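Local structure of citryl-spermidine/3,4-dihydroxybenzoyl-citryl-spermidine:spermidine ligase (Bacillus anthracis, 3TO3) at residues 342-354 and 368-382. The protein catalyses the ATP-dependent condensation of spermidine with citryl-spermidine intermediates in the biosynthesis of the siderophore petrobactin. Sequence-based numbering, arbitrary orientation. Where two conformers were deposited one is given.
Sequences SRVILLKEFSSVM and CIWRESVHHYLGEQE
V353 and C368 pair as neighbours in an antiparallel beta hairpin: V353 N donates a hydrogen bond to C368 O at 2.9 Å, and C368 N donates one to V353 O. W370 N reaches S351 O, whereas the bond from F350 N to W370 O is bent and weak. Past the paired part the backbone of K348 is held by one residue: E372 N donates to K348 O, and K348 N to E372 OE1 (3.0 Å), which it meets from above the carboxylate plane. Y377 OH donates to E372 OE1 on its syn side, 2.6 Å away; two donors thus grip this oxygen, which should help hold the carboxylate's rotation. The K348 chain lies beside that of E372, and its bend at chi4 (79°) brings NZ into a salt bridge with E372 OE2, whose hydrogen bond is weak.

E349 and R371 lie side by side, pointing the same way, R371 bent at chi3, on the face that also carries S352 and I369. E349 OE2 meets R371 NH1 at the guanidinium edge, 3.0 Å away, the two planes 59° apart. A water links NH1 to L347 O. D459, which lines the ATP pocket and the magnesium site, pairs with R371 NH1 as well, and the R371 side chain lies about 4 Å from the bound ATP.

Apolar packing falls into two groups. I345 CG2 sits over one face of the Y377 ring, 3.4 Å from its centroid, and L347 CD2 packs against Y377 CD2 (3.7 Å). W370 CB lies over one face of the F350 ring, while V353 CG1 touches W370 CZ3.

The hairpin belongs to the mixed sheet beside the nucleotide site: strand 451-457 runs parallel to its first strand, strand 297-306 pairs with its second, and helices 208-219 and 315-333 pack against its side chains.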
ATOM      1  N   SER B 342     -34.486  23.964 -22.762  1.00 63.65           N
ATOM      2  CA  SER B 342     -33.808  23.088 -21.794  1.00 57.50           C
ATOM      3  C   SER B 342     -33.188  23.807 -20.613  1.00 55.75           C
ATOM      4  O   SER B 342     -33.351  23.395 -19.474  1.00 60.07           O
ATOM      5  CB  SER B 342     -32.680  22.339 -22.486  1.00 59.12           C
ATOM      6  OG  SER B 342     -33.132  21.058 -22.850  1.00 80.55           O
ATOM      7  N   ARG B 343     -32.441  24.864 -20.891  0.52 55.81           N
ATOM      8  CA  ARG B 343     -31.820  25.650 -19.831  0.52 56.81           C
ATOM      9  C   ARG B 343     -30.824  24.795 -19.047  0.52 56.80           C
ATOM     10  O   ARG B 343     -30.667  24.940 -17.836  0.52 55.74           O
ATOM     11  CB  ARG B 343     -32.888  26.258 -18.916  0.52 59.92           C
ATOM     12  CG  ARG B 343     -33.852  27.208 -19.639  0.52 56.34           C
ATOM     13  CD  ARG B 343     -35.147  27.383 -18.873  0.52 53.31           C
ATOM     14  NE  ARG B 343     -34.932  27.549 -17.442  0.52 50.70           N
ATOM     15  CZ  ARG B 343     -35.740  27.057 -16.508  0.52 53.31           C
ATOM     16  NH1 ARG B 343     -36.820  26.363 -16.855  0.52 54.02           N
ATOM     17  NH2 ARG B 343     -35.472  27.263 -15.228  0.52 56.97           N
ATOM     18  N   VAL B 344     -30.150  23.909 -19.773  1.00 56.96           N
ATOM     19  CA  VAL B 344     -29.083  23.100 -19.234  1.00 57.03           C
ATOM     20  C   VAL B 344     -28.021  23.934 -18.521  1.00 50.73           C
ATOM     21  O   VAL B 344     -27.635  24.989 -19.001  1.00 58.77           O
ATOM     22  CB  VAL B 344     -28.389  22.365 -20.383  1.00 56.42           C
ATOM     23  CG1 VAL B 344     -27.208  21.574 -19.860  1.00 58.79           C
ATOM     24  CG2 VAL B 344     -29.388  21.456 -21.082  1.00 52.58           C
ATOM     25  N   ILE B 345     -27.561  23.458 -17.364  1.00 46.72           N
ATOM     26  CA  ILE B 345     -26.476  24.099 -16.625  1.00 45.13           C
ATOM     27  C   ILE B 345     -25.214  23.280 -16.849  1.00 43.84           C
ATOM     28  O   ILE B 345     -25.262  22.071 -16.724  1.00 45.29           O
ATOM     29  CB  ILE B 345     -26.755  24.068 -15.129  1.00 46.64           C
ATOM     30  CG1 ILE B 345     -28.040  24.810 -14.810  1.00 44.41           C
ATOM     31  CG2 ILE B 345     -25.569  24.616 -14.322  1.00 39.74           C
ATOM     32  CD1 ILE B 345     -28.620  24.373 -13.482  1.00 46.30           C
ATOM     33  N   LEU B 346     -24.101  23.915 -17.216  1.00 47.74           N
ATOM     34  CA  LEU B 346     -22.811  23.205 -17.248  1.00 53.20           C
ATOM     35  C   LEU B 346     -21.924  23.773 -16.151  1.00 49.44           C
ATOM     36  O   LEU B 346     -21.576  24.938 -16.217  1.00 50.17           O
ATOM     37  CB  LEU B 346     -22.126  23.381 -18.599  1.00 48.64           C
ATOM     38  CG  LEU B 346     -22.889  22.856 -19.811  1.00 52.91           C
ATOM     39  CD1 LEU B 346     -22.031  23.037 -21.023  1.00 55.96           C
ATOM     40  CD2 LEU B 346     -23.251  21.417 -19.667  1.00 55.06           C
ATOM     41  N   LEU B 347     -21.568  22.997 -15.128  1.00 43.70           N
ATOM     42  CA  LEU B 347     -20.759  23.614 -14.072  1.00 49.13           C
ATOM     43  C   LEU B 347     -19.337  23.668 -14.635  1.00 50.83           C
ATOM     44  O   LEU B 347     -18.686  22.634 -14.852  1.00 47.71           O
ATOM     45  CB  LEU B 347     -20.792  22.776 -12.791  1.00 45.60           C
ATOM     46  CG  LEU B 347     -22.181  22.546 -12.214  1.00 49.90           C
ATOM     47  CD1 LEU B 347     -22.114  21.610 -11.038  1.00 37.73           C
ATOM     48  CD2 LEU B 347     -22.827  23.911 -11.817  1.00 41.42           C
ATOM     49  N   LYS B 348     -18.837  24.881 -14.831  1.00 39.85           N
ATOM     50  CA  LYS B 348     -17.633  25.048 -15.611  1.00 44.29           C
ATOM     51  C   LYS B 348     -16.432  24.720 -14.741  1.00 47.49           C
ATOM     52  O   LYS B 348     -16.377  25.161 -13.590  1.00 43.70           O
ATOM     53  CB  LYS B 348     -17.525  26.471 -16.167  1.00 41.77           C
ATOM     54  CG  LYS B 348     -18.571  26.834 -17.225  1.00 51.80           C
ATOM     55  CD  LYS B 348     -18.320  28.263 -17.770  1.00 64.79           C
ATOM     56  CE  LYS B 348     -19.594  28.927 -18.357  1.00109.14           C
ATOM     57  NZ  LYS B 348     -20.562  29.511 -17.357  1.00102.28           N
ATOM     58  N   GLU B 349     -15.473  23.972 -15.293  1.00 42.52           N
ATOM     59  CA  GLU B 349     -14.223  23.795 -14.598  1.00 42.15           C
ATOM     60  C   GLU B 349     -13.426  24.952 -15.180  1.00 45.79           C
ATOM     61  O   GLU B 349     -12.800  24.824 -16.220  1.00 48.76           O
ATOM     62  CB  GLU B 349     -13.657  22.421 -15.055  1.00 36.15           C
ATOM     63  CG  GLU B 349     -14.477  21.218 -14.449  1.00 45.15           C
ATOM     64  CD  GLU B 349     -14.466  19.902 -15.243  1.00 52.45           C
ATOM     65  OE1 GLU B 349     -13.657  19.675 -16.166  1.00 58.78           O
ATOM     66  OE2 GLU B 349     -15.303  19.050 -14.933  1.00 64.95           O
ATOM     67  N   PHE B 350     -13.359  26.055 -14.438  1.00 41.53           N
ATOM     68  CA  PHE B 350     -12.971  27.300 -15.076  1.00 41.53           C
ATOM     69  C   PHE B 350     -11.512  27.666 -14.826  1.00 43.31           C
ATOM     70  O   PHE B 350     -10.978  28.628 -15.390  1.00 42.14           O
ATOM     71  CB  PHE B 350     -13.929  28.450 -14.685  1.00 44.16           C
ATOM     72  CG  PHE B 350     -13.940  28.745 -13.223  1.00 48.21           C
ATOM     73  CD1 PHE B 350     -14.838  28.099 -12.382  1.00 46.42           C
ATOM     74  CD2 PHE B 350     -13.030  29.629 -12.675  1.00 48.16           C
ATOM     75  CE1 PHE B 350     -14.842  28.335 -11.038  1.00 42.42           C
ATOM     76  CE2 PHE B 350     -13.024  29.868 -11.319  1.00 53.45           C
ATOM     77  CZ  PHE B 350     -13.941  29.221 -10.492  1.00 48.87           C
ATOM     78  N   SER B 351     -10.858  26.880 -13.990  1.00 45.10           N
ATOM     79  CA  SER B 351      -9.462  27.128 -13.705  1.00 45.97           C
ATOM     80  C   SER B 351      -8.778  25.847 -13.247  1.00 46.85           C
ATOM     81  O   SER B 351      -9.439  24.942 -12.715  1.00 43.54           O
ATOM     82  CB  SER B 351      -9.372  28.211 -12.652  1.00 42.17           C
ATOM     83  OG  SER B 351      -8.057  28.656 -12.523  1.00 37.59           O
ATOM     84  N   SER B 352      -7.470  25.744 -13.463  1.00 39.03           N
ATOM     85  CA  SER B 352      -6.764  24.537 -13.047  1.00 42.26           C
ATOM     86  C   SER B 352      -5.300  24.847 -12.901  1.00 41.48           C
ATOM     87  O   SER B 352      -4.836  25.789 -13.473  1.00 45.20           O
ATOM     88  CB  SER B 352      -6.942  23.419 -14.065  1.00 32.98           C
ATOM     89  OG  SER B 352      -6.198  23.724 -15.217  1.00 40.24           O
ATOM     90  N   VAL B 353      -4.592  24.067 -12.099  1.00 43.44           N
ATOM     91  CA  VAL B 353      -3.177  24.291 -11.887  1.00 46.82           C
ATOM     92  C   VAL B 353      -2.582  22.978 -11.436  1.00 45.17           C
ATOM     93  O   VAL B 353      -3.281  22.165 -10.840  1.00 39.41           O
ATOM     94  CB  VAL B 353      -2.947  25.346 -10.800  1.00 40.22           C
ATOM     95  CG1 VAL B 353      -3.405  24.814  -9.448  1.00 32.83           C
ATOM     96  CG2 VAL B 353      -1.482  25.774 -10.771  1.00 28.96           C
HETATM   97  N   MSE B 354      -1.302  22.773 -11.700  1.00 41.23           N
HETATM   98  CA  MSE B 354      -0.644  21.539 -11.291  1.00 46.07           C
HETATM   99  C   MSE B 354       0.890  21.645 -11.193  1.00 49.79           C
HETATM  100  O   MSE B 354       1.532  22.537 -11.757  1.00 51.20           O
HETATM  101  CB  MSE B 354      -0.954  20.475 -12.301  1.00 39.85           C
HETATM  102  CG  MSE B 354      -0.097  20.709 -13.516  1.00 51.77           C
HETATM  103 SE   MSE B 354      -0.626  19.600 -14.967  0.72 81.77          SE
HETATM  104  CE  MSE B 354      -1.391  20.979 -16.132  1.00107.46           C
ATOM    105  N   CYS B 368      -4.979  20.520  -9.254  1.00 40.32           N
ATOM    106  CA  CYS B 368      -6.225  21.081  -8.802  1.00 40.83           C
ATOM    107  C   CYS B 368      -7.066  21.591  -9.958  1.00 40.72           C
ATOM    108  O   CYS B 368      -6.556  22.262 -10.848  1.00 45.30           O
ATOM    109  CB  CYS B 368      -5.930  22.218  -7.815  1.00 34.57           C
ATOM    110  SG  CYS B 368      -7.406  23.105  -7.239  1.00 42.96           S
ATOM    111  N   ILE B 369      -8.371  21.331  -9.912  1.00 40.27           N
ATOM    112  CA  ILE B 369      -9.319  21.972 -10.819  1.00 37.66           C
ATOM    113  C   ILE B 369     -10.433  22.634 -10.019  1.00 39.57           C
ATOM    114  O   ILE B 369     -11.013  22.015  -9.135  1.00 38.62           O
ATOM    115  CB  ILE B 369      -9.971  20.972 -11.773  1.00 39.08           C
ATOM    116  CG1 ILE B 369      -8.950  20.394 -12.736  1.00 42.61           C
ATOM    117  CG2 ILE B 369     -11.122  21.645 -12.541  1.00 42.57           C
ATOM    118  CD1 ILE B 369      -9.336  19.016 -13.305  1.00 46.92           C
ATOM    119  N   TRP B 370     -10.740  23.890 -10.324  1.00 49.89           N
ATOM    120  CA  TRP B 370     -11.821  24.596  -9.630  1.00 39.53           C
ATOM    121  C   TRP B 370     -13.068  24.491 -10.466  1.00 38.29           C
ATOM    122  O   TRP B 370     -12.992  24.526 -11.679  1.00 47.86           O
ATOM    123  CB  TRP B 370     -11.492  26.058  -9.414  1.00 35.51           C
ATOM    124  CG  TRP B 370     -10.557  26.350  -8.307  1.00 37.02           C
ATOM    125  CD1 TRP B 370     -10.895  26.608  -7.022  1.00 37.71           C
ATOM    126  CD2 TRP B 370      -9.117  26.468  -8.373  1.00 38.37           C
ATOM    127  NE1 TRP B 370      -9.776  26.890  -6.277  1.00 39.41           N
ATOM    128  CE2 TRP B 370      -8.665  26.791  -7.076  1.00 39.80           C
ATOM    129  CE3 TRP B 370      -8.173  26.329  -9.398  1.00 42.39           C
ATOM    130  CZ2 TRP B 370      -7.297  26.969  -6.763  1.00 41.52           C
ATOM    131  CZ3 TRP B 370      -6.815  26.517  -9.090  1.00 40.43           C
ATOM    132  CH2 TRP B 370      -6.396  26.826  -7.773  1.00 41.77           C
ATOM    133  N   ARG B 371     -14.226  24.349  -9.826  1.00 39.10           N
ATOM    134  CA  ARG B 371     -15.474  24.210 -10.575  1.00 34.90           C
ATOM    135  C   ARG B 371     -16.584  25.098  -9.995  1.00 43.65           C
ATOM    136  O   ARG B 371     -16.632  25.302  -8.775  1.00 47.42           O
ATOM    137  CB  ARG B 371     -15.881  22.735 -10.630  1.00 40.91           C
ATOM    138  CG  ARG B 371     -17.346  22.494 -10.749  1.00 53.21           C
ATOM    139  CD  ARG B 371     -17.636  21.114 -11.332  1.00 56.84           C
ATOM    140  NE  ARG B 371     -17.284  20.017 -10.452  1.00 61.87           N
ATOM    141  CZ  ARG B 371     -16.742  18.875 -10.872  1.00 60.72           C
ATOM    142  NH1 ARG B 371     -16.478  18.684 -12.152  1.00 59.83           N
ATOM    143  NH2 ARG B 371     -16.462  17.916 -10.007  1.00 59.26           N
ATOM    144  N   GLU B 372     -17.450  25.643 -10.860  1.00 38.81           N
ATOM    145  CA  GLU B 372     -18.544  26.522 -10.409  1.00 47.58           C
ATOM    146  C   GLU B 372     -19.452  25.800  -9.424  1.00 42.85           C
ATOM    147  O   GLU B 372     -19.832  24.649  -9.652  1.00 44.11           O
ATOM    148  CB  GLU B 372     -19.436  26.974 -11.579  1.00 44.56           C
ATOM    149  CG  GLU B 372     -18.808  27.897 -12.572  1.00 55.81           C
ATOM    150  CD  GLU B 372     -19.786  28.279 -13.686  1.00 65.04           C
ATOM    151  OE1 GLU B 372     -20.440  27.352 -14.257  1.00 50.35           O
ATOM    152  OE2 GLU B 372     -19.902  29.506 -13.978  1.00 73.38           O
ATOM    153  N   SER B 373     -19.826  26.480  -8.353  1.00 46.19           N
ATOM    154  CA  SER B 373     -20.822  25.957  -7.407  1.00 46.05           C
ATOM    155  C   SER B 373     -22.173  25.889  -8.074  1.00 45.61           C
ATOM    156  O   SER B 373     -22.573  26.843  -8.727  1.00 52.04           O
ATOM    157  CB  SER B 373     -20.963  26.914  -6.224  1.00 50.70           C
ATOM    158  OG  SER B 373     -21.883  26.390  -5.285  1.00 53.70           O
ATOM    159  N   VAL B 374     -22.895  24.793  -7.899  1.00 44.20           N
ATOM    160  CA  VAL B 374     -24.259  24.709  -8.425  1.00 45.97           C
ATOM    161  C   VAL B 374     -25.176  25.807  -7.839  1.00 50.74           C
ATOM    162  O   VAL B 374     -26.172  26.197  -8.455  1.00 49.45           O
ATOM    163  CB  VAL B 374     -24.893  23.335  -8.153  1.00 51.15           C
ATOM    164  CG1 VAL B 374     -25.381  23.258  -6.718  1.00 53.92           C
ATOM    165  CG2 VAL B 374     -26.038  23.100  -9.091  1.00 46.51           C
ATOM    166  N   HIS B 375     -24.834  26.324  -6.665  1.00 49.96           N
ATOM    167  CA  HIS B 375     -25.620  27.418  -6.066  1.00 53.80           C
ATOM    168  C   HIS B 375     -25.615  28.728  -6.838  1.00 61.29           C
ATOM    169  O   HIS B 375     -26.514  29.540  -6.676  1.00 75.13           O
ATOM    170  CB  HIS B 375     -25.221  27.651  -4.612  1.00 58.02           C
ATOM    171  CG  HIS B 375     -25.459  26.457  -3.752  1.00 67.10           C
ATOM    172  ND1 HIS B 375     -26.720  26.071  -3.360  1.00 73.94           N
ATOM    173  CD2 HIS B 375     -24.606  25.529  -3.261  1.00 66.76           C
ATOM    174  CE1 HIS B 375     -26.633  24.970  -2.638  1.00 74.47           C
ATOM    175  NE2 HIS B 375     -25.361  24.619  -2.567  1.00 75.04           N
ATOM    176  N   HIS B 376     -24.586  28.922  -7.656  0.57 60.58           N
ATOM    177  CA  HIS B 376     -24.506  30.021  -8.607  0.57 62.83           C
ATOM    178  C   HIS B 376     -25.760  30.003  -9.484  0.57 67.26           C
ATOM    179  O   HIS B 376     -26.337  31.045  -9.777  0.57 75.60           O
ATOM    180  CB  HIS B 376     -23.231  29.836  -9.447  0.57 64.80           C
ATOM    181  CG  HIS B 376     -22.988  30.900 -10.475  0.57 70.13           C
ATOM    182  ND1 HIS B 376     -23.929  31.270 -11.410  0.57 76.88           N
ATOM    183  CD2 HIS B 376     -21.880  31.635 -10.747  0.57 76.29           C
ATOM    184  CE1 HIS B 376     -23.425  32.211 -12.192  0.57 83.30           C
ATOM    185  NE2 HIS B 376     -22.181  32.450 -11.810  0.57 80.18           N
ATOM    186  N   TYR B 377     -26.180  28.810  -9.895  1.00 65.21           N
ATOM    187  CA  TYR B 377     -27.311  28.636 -10.819  1.00 59.23           C
ATOM    188  C   TYR B 377     -28.738  28.459 -10.282  1.00 60.52           C
ATOM    189  O   TYR B 377     -29.697  28.617 -11.035  1.00 63.63           O
ATOM    190  CB  TYR B 377     -27.034  27.441 -11.729  1.00 54.09           C
ATOM    191  CG  TYR B 377     -25.886  27.638 -12.678  1.00 60.20           C
ATOM    192  CD1 TYR B 377     -26.046  28.373 -13.850  1.00 52.54           C
ATOM    193  CD2 TYR B 377     -24.635  27.072 -12.415  1.00 54.57           C
ATOM    194  CE1 TYR B 377     -24.991  28.546 -14.734  1.00 55.63           C
ATOM    195  CE2 TYR B 377     -23.569  27.233 -13.296  1.00 53.34           C
ATOM    196  CZ  TYR B 377     -23.748  27.969 -14.460  1.00 61.94           C
ATOM    197  OH  TYR B 377     -22.688  28.133 -15.342  1.00 58.64           O
ATOM    198  N   LEU B 378     -28.902  28.137  -9.006  1.00 61.26           N
ATOM    199  CA  LEU B 378     -30.218  27.695  -8.550  1.00 58.38           C
ATOM    200  C   LEU B 378     -31.139  28.865  -8.323  1.00 63.97           C
ATOM    201  O   LEU B 378     -30.782  29.791  -7.626  1.00 67.90           O
ATOM    202  CB  LEU B 378     -30.118  26.882  -7.264  1.00 52.91           C
ATOM    203  CG  LEU B 378     -29.489  25.488  -7.374  1.00 57.47           C
ATOM    204  CD1 LEU B 378     -29.514  24.809  -6.003  1.00 62.16           C
ATOM    205  CD2 LEU B 378     -30.166  24.598  -8.439  1.00 47.29           C
ATOM    206  N   GLY B 379     -32.333  28.811  -8.901  1.00 74.25           N
ATOM    207  CA  GLY B 379     -33.328  29.846  -8.687  1.00 75.00           C
ATOM    208  C   GLY B 379     -33.854  29.845  -7.262  1.00 80.37           C
ATOM    209  O   GLY B 379     -33.491  28.986  -6.459  1.00 74.06           O
ATOM    210  N   GLU B 380     -34.741  30.786  -6.949  1.00 93.12           N
ATOM    211  CA  GLU B 380     -35.133  30.990  -5.558  1.00 96.85           C
ATOM    212  C   GLU B 380     -35.955  29.846  -4.960  1.00 86.31           C
ATOM    213  O   GLU B 380     -35.802  29.525  -3.782  1.00 85.22           O
ATOM    214  CB  GLU B 380     -35.831  32.337  -5.357  1.00105.58           C
ATOM    215  CG  GLU B 380     -35.976  32.712  -3.893  1.00115.06           C
ATOM    216  CD  GLU B 380     -36.293  34.186  -3.687  1.00127.54           C
ATOM    217  OE1 GLU B 380     -35.414  34.915  -3.173  1.00129.22           O
ATOM    218  OE2 GLU B 380     -37.420  34.616  -4.027  1.00130.38           O
ATOM    219  N   GLN B 381     -36.829  29.233  -5.748  1.00 74.79           N
ATOM    220  CA  GLN B 381     -37.555  28.081  -5.225  1.00 76.85           C
ATOM    221  C   GLN B 381     -36.953  26.723  -5.594  1.00 72.85           C
ATOM    222  O   GLN B 381     -37.459  25.688  -5.172  1.00 75.24           O
ATOM    223  CB  GLN B 381     -39.020  28.141  -5.641  1.00 88.26           C
ATOM    224  CG  GLN B 381     -39.760  29.346  -5.093  1.00 98.94           C
ATOM    225  CD  GLN B 381     -40.999  29.647  -5.896  1.00108.01           C
ATOM    226  OE1 GLN B 381     -40.914  30.164  -7.011  1.00111.07           O
ATOM    227  NE2 GLN B 381     -42.161  29.303  -5.350  1.00109.29           N
ATOM    228  N   GLU B 382     -35.876  26.725  -6.373  1.00 67.42           N
ATOM    229  CA  GLU B 382     -35.295  25.479  -6.876  1.00 62.35           C
ATOM    230  C   GLU B 382     -34.383  24.803  -5.849  1.00 57.38           C
ATOM    231  O   GLU B 382     -33.710  25.472  -5.094  1.00 65.90           O
ATOM    232  CB  GLU B 382     -34.538  25.745  -8.187  1.00 57.84           C
ATOM    233  CG  GLU B 382     -35.415  26.330  -9.288  1.00 60.34           C
ATOM    234  CD  GLU B 382     -34.691  26.596 -10.616  1.00 71.54           C
ATOM    235  OE1 GLU B 382     -33.439  26.754 -10.667  1.00 62.52           O
ATOM    236  OE2 GLU B 382     -35.414  26.658 -11.635  1.00 84.91           O
TER
HETATM  237  O   HOH W   1     -17.868  20.051 -14.305  1.00 52.11           O